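PDB 3USZ: Exo-1,3/1,4-beta-glucanase from Pseudoalteromonas sp., which probably hydrolyses beta-1,3- and beta-1,4-linked glucans from their chain ends, as an exo-acting family 3 glycoside hydrolase. Local coordinates for residues Q41-E46 with I320-H325. Numbering follows the deposited sequence.
Sequences QMIQPE and IMVPEH
Gln44 and Met321 pair in parallel register, and their side chains run alongside each other in the same direction. From Gln44, CB rests 3.5 Å from the carbonyl O of Ile320. CG then leaves anti to the backbone N (chi1 -179°), and the chain stays extended, bringing the amide alongside Met321. There Gln44 OE1 lies 3.5 Å from Met321 CG, a van der Waals contact, while NE2 hydrogen-bonds to Ser62 OG at the neighbouring strand 62-65. Three main-chain hydrogen bonds set the parallel pairing. Ile320 N donates to Met42 O at 2.8 Å, nearly straight (170° at the hydrogen). Gln44 N donates to Ile320 O (3.0 Å), and Val322 N reaches Gln44 O less directly, at 136°. Beyond the strands, Glu46 N meets Pro323 O on a lone pair in the carbonyl plane (3.1 Å). Glu46 CB packs 3.4 Å from Pro323 CB, its carboxylate turning to Gly48 N and Gly66 N. Ile43 CG2 meets Val322 CG2 at 4.0 Å, and Ile43 and Ile320 both touch Phe329 of helix 326-339. With Met321 N bonded to Ser293 OG and Gln44 to Ser62, four main-chain bonds between buried residues are consistent with closure of the TIM-type barrel.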
ATOM      1  N   GLN A  41      19.886  16.277  -9.733  1.00 21.93           N
ATOM      2  CA  GLN A  41      18.712  16.383  -8.876  1.00 22.50           C
ATOM      3  C   GLN A  41      17.576  15.469  -9.323  1.00 25.89           C
ATOM      4  O   GLN A  41      16.733  15.087  -8.509  1.00 23.96           O
ATOM      5  CB  GLN A  41      18.202  17.823  -8.824  1.00 17.93           C
ATOM      6  CG  GLN A  41      19.042  18.769  -7.959  1.00 26.23           C
ATOM      7  CD  GLN A  41      19.123  18.319  -6.512  1.00 27.21           C
ATOM      8  OE1 GLN A  41      18.102  18.164  -5.834  1.00 21.37           O
ATOM      9  NE2 GLN A  41      20.341  18.092  -6.036  1.00 24.70           N
ATOM     10  N   MET A  42      17.563  15.131 -10.612  1.00 19.71           N
ATOM     11  CA  MET A  42      16.460  14.392 -11.224  1.00 25.10           C
ATOM     12  C   MET A  42      16.659  12.877 -11.217  1.00 23.24           C
ATOM     13  O   MET A  42      15.764  12.146 -11.625  1.00 20.56           O
ATOM     14  CB  MET A  42      16.250  14.844 -12.684  1.00 21.29           C
ATOM     15  CG  MET A  42      15.991  16.327 -12.870  1.00 16.70           C
ATOM     16  SD  MET A  42      15.894  16.846 -14.612  1.00 20.76           S
ATOM     17  CE  MET A  42      14.506  15.874 -15.237  1.00 15.82           C
ATOM     18  N   ILE A  43      17.837  12.414 -10.796  1.00 20.15           N
ATOM     19  CA  ILE A  43      18.183  10.994 -10.882  1.00 21.08           C
ATOM     20  C   ILE A  43      18.160  10.330  -9.506  1.00 21.18           C
ATOM     21  O   ILE A  43      18.700  10.875  -8.543  1.00 24.76           O
ATOM     22  CB  ILE A  43      19.606  10.789 -11.484  1.00 27.46           C
ATOM     23  CG1 ILE A  43      19.738  11.483 -12.845  1.00 27.72           C
ATOM     24  CG2 ILE A  43      19.942   9.312 -11.591  1.00 21.82           C
ATOM     25  CD1 ILE A  43      18.616  11.186 -13.794  1.00 32.08           C
ATOM     26  N   GLN A  44      17.542   9.155  -9.414  1.00 20.61           N
ATOM     27  CA  GLN A  44      17.413   8.469  -8.132  1.00 24.01           C
ATOM     28  C   GLN A  44      17.951   7.039  -8.157  1.00 22.81           C
ATOM     29  O   GLN A  44      17.287   6.135  -8.678  1.00 23.30           O
ATOM     30  CB  GLN A  44      15.956   8.454  -7.670  1.00 22.33           C
ATOM     31  CG  GLN A  44      15.747   7.772  -6.322  1.00 19.01           C
ATOM     32  CD  GLN A  44      14.283   7.528  -6.018  1.00 23.83           C
ATOM     33  OE1 GLN A  44      13.772   6.428  -6.246  1.00 24.68           O
ATOM     34  NE2 GLN A  44      13.593   8.556  -5.508  1.00 18.83           N
ATOM     35  N   PRO A  45      19.153   6.837  -7.582  1.00 24.07           N
ATOM     36  CA  PRO A  45      19.774   5.523  -7.396  1.00 24.28           C
ATOM     37  C   PRO A  45      19.125   4.781  -6.227  1.00 27.56           C
ATOM     38  O   PRO A  45      18.418   5.406  -5.433  1.00 20.74           O
ATOM     39  CB  PRO A  45      21.224   5.863  -7.015  1.00 23.18           C
ATOM     40  CG  PRO A  45      21.352   7.370  -7.142  1.00 25.04           C
ATOM     41  CD  PRO A  45      19.986   7.921  -7.028  1.00 21.25           C
ATOM     42  N   GLU A  46      19.377   3.476  -6.122  1.00 21.31           N
ATOM     43  CA  GLU A  46      18.856   2.680  -5.019  1.00 24.17           C
ATOM     44  C   GLU A  46      20.023   2.111  -4.185  1.00 25.79           C
ATOM     45  O   GLU A  46      21.083   1.776  -4.732  1.00 22.44           O
ATOM     46  CB  GLU A  46      17.952   1.568  -5.568  1.00 20.89           C
ATOM     47  CG  GLU A  46      17.010   0.905  -4.562  1.00 21.10           C
ATOM     48  CD  GLU A  46      17.668  -0.240  -3.808  1.00 29.32           C
ATOM     49  OE1 GLU A  46      18.636  -0.823  -4.331  1.00 28.12           O
ATOM     50  OE2 GLU A  46      17.218  -0.553  -2.687  1.00 29.90           O
ATOM     51  N   ILE A 320      13.582  10.432 -11.963  1.00 20.08           N
ATOM     52  CA  ILE A 320      13.632   9.105 -12.567  1.00 20.78           C
ATOM     53  C   ILE A 320      14.129   8.034 -11.577  1.00 20.80           C
ATOM     54  O   ILE A 320      15.238   8.125 -11.056  1.00 18.30           O
ATOM     55  CB  ILE A 320      14.544   9.105 -13.804  1.00 20.75           C
ATOM     56  CG1 ILE A 320      14.028  10.104 -14.849  1.00 18.28           C
ATOM     57  CG2 ILE A 320      14.640   7.705 -14.393  1.00 21.07           C
ATOM     58  CD1 ILE A 320      12.881   9.552 -15.704  1.00 19.61           C
ATOM     59  N   MET A 321      13.303   7.026 -11.324  1.00 20.52           N
ATOM     60  CA  MET A 321      13.695   5.914 -10.456  1.00 21.13           C
ATOM     61  C   MET A 321      14.509   4.922 -11.286  1.00 20.11           C
ATOM     62  O   MET A 321      13.934   4.057 -11.952  1.00 20.67           O
ATOM     63  CB  MET A 321      12.446   5.234  -9.862  1.00 22.03           C
ATOM     64  CG  MET A 321      12.717   4.232  -8.722  1.00 19.77           C
ATOM     65  SD  MET A 321      11.224   3.479  -8.009  1.00 21.32           S
ATOM     66  CE  MET A 321      10.424   4.873  -7.219  1.00 21.67           C
ATOM     67  N   VAL A 322      15.835   5.077 -11.276  1.00 19.43           N
ATOM     68  CA  VAL A 322      16.748   4.174 -11.983  1.00 20.98           C
ATOM     69  C   VAL A 322      17.639   3.534 -10.942  1.00 20.90           C
ATOM     70  O   VAL A 322      18.772   3.980 -10.768  1.00 19.60           O
ATOM     71  CB  VAL A 322      17.799   4.897 -12.863  1.00 24.29           C
ATOM     72  CG1 VAL A 322      17.971   4.202 -14.211  1.00 20.40           C
ATOM     73  CG2 VAL A 322      17.576   6.401 -12.948  1.00 22.37           C
ATOM     74  N   PRO A 323      17.148   2.497 -10.255  1.00 22.06           N
ATOM     75  CA  PRO A 323      17.872   1.937  -9.105  1.00 20.37           C
ATOM     76  C   PRO A 323      19.330   1.532  -9.378  1.00 22.18           C
ATOM     77  O   PRO A 323      20.209   1.782  -8.542  1.00 24.50           O
ATOM     78  CB  PRO A 323      17.028   0.701  -8.726  1.00 18.81           C
ATOM     79  CG  PRO A 323      16.068   0.492  -9.849  1.00 19.25           C
ATOM     80  CD  PRO A 323      15.850   1.836 -10.468  1.00 18.85           C
ATOM     81  N   GLU A 324      19.573   0.933 -10.539  1.00 24.59           N
ATOM     82  CA  GLU A 324      20.847   0.294 -10.840  1.00 20.84           C
ATOM     83  C   GLU A 324      21.676   1.012 -11.910  1.00 25.88           C
ATOM     84  O   GLU A 324      22.903   1.049 -11.832  1.00 25.64           O
ATOM     85  CB  GLU A 324      20.581  -1.149 -11.282  1.00 23.68           C
ATOM     86  CG  GLU A 324      21.804  -1.903 -11.767  1.00 23.40           C
ATOM     87  CD  GLU A 324      21.512  -3.369 -12.097  1.00 34.45           C
ATOM     88  OE1 GLU A 324      20.325  -3.763 -12.173  1.00 30.00           O
ATOM     89  OE2 GLU A 324      22.478  -4.136 -12.285  1.00 38.19           O
ATOM     90  N   HIS A 325      21.017   1.584 -12.913  1.00 23.04           N
ATOM     91  CA  HIS A 325      21.745   2.127 -14.066  1.00 24.41           C
ATOM     92  C   HIS A 325      21.854   3.647 -14.048  1.00 23.85           C
ATOM     93  O   HIS A 325      22.002   4.285 -15.095  1.00 25.04           O
ATOM     94  CB  HIS A 325      21.087   1.657 -15.363  1.00 27.50           C
ATOM     95  CG  HIS A 325      21.015   0.169 -15.493  1.00 31.30           C
ATOM     96  ND1 HIS A 325      20.029  -0.585 -14.892  1.00 26.10           N
ATOM     97  CD2 HIS A 325      21.818  -0.707 -16.141  1.00 30.17           C
ATOM     98  CE1 HIS A 325      20.220  -1.860 -15.178  1.00 32.74           C
ATOM     99  NE2 HIS A 325      21.300  -1.961 -15.932  1.00 32.57           N
TER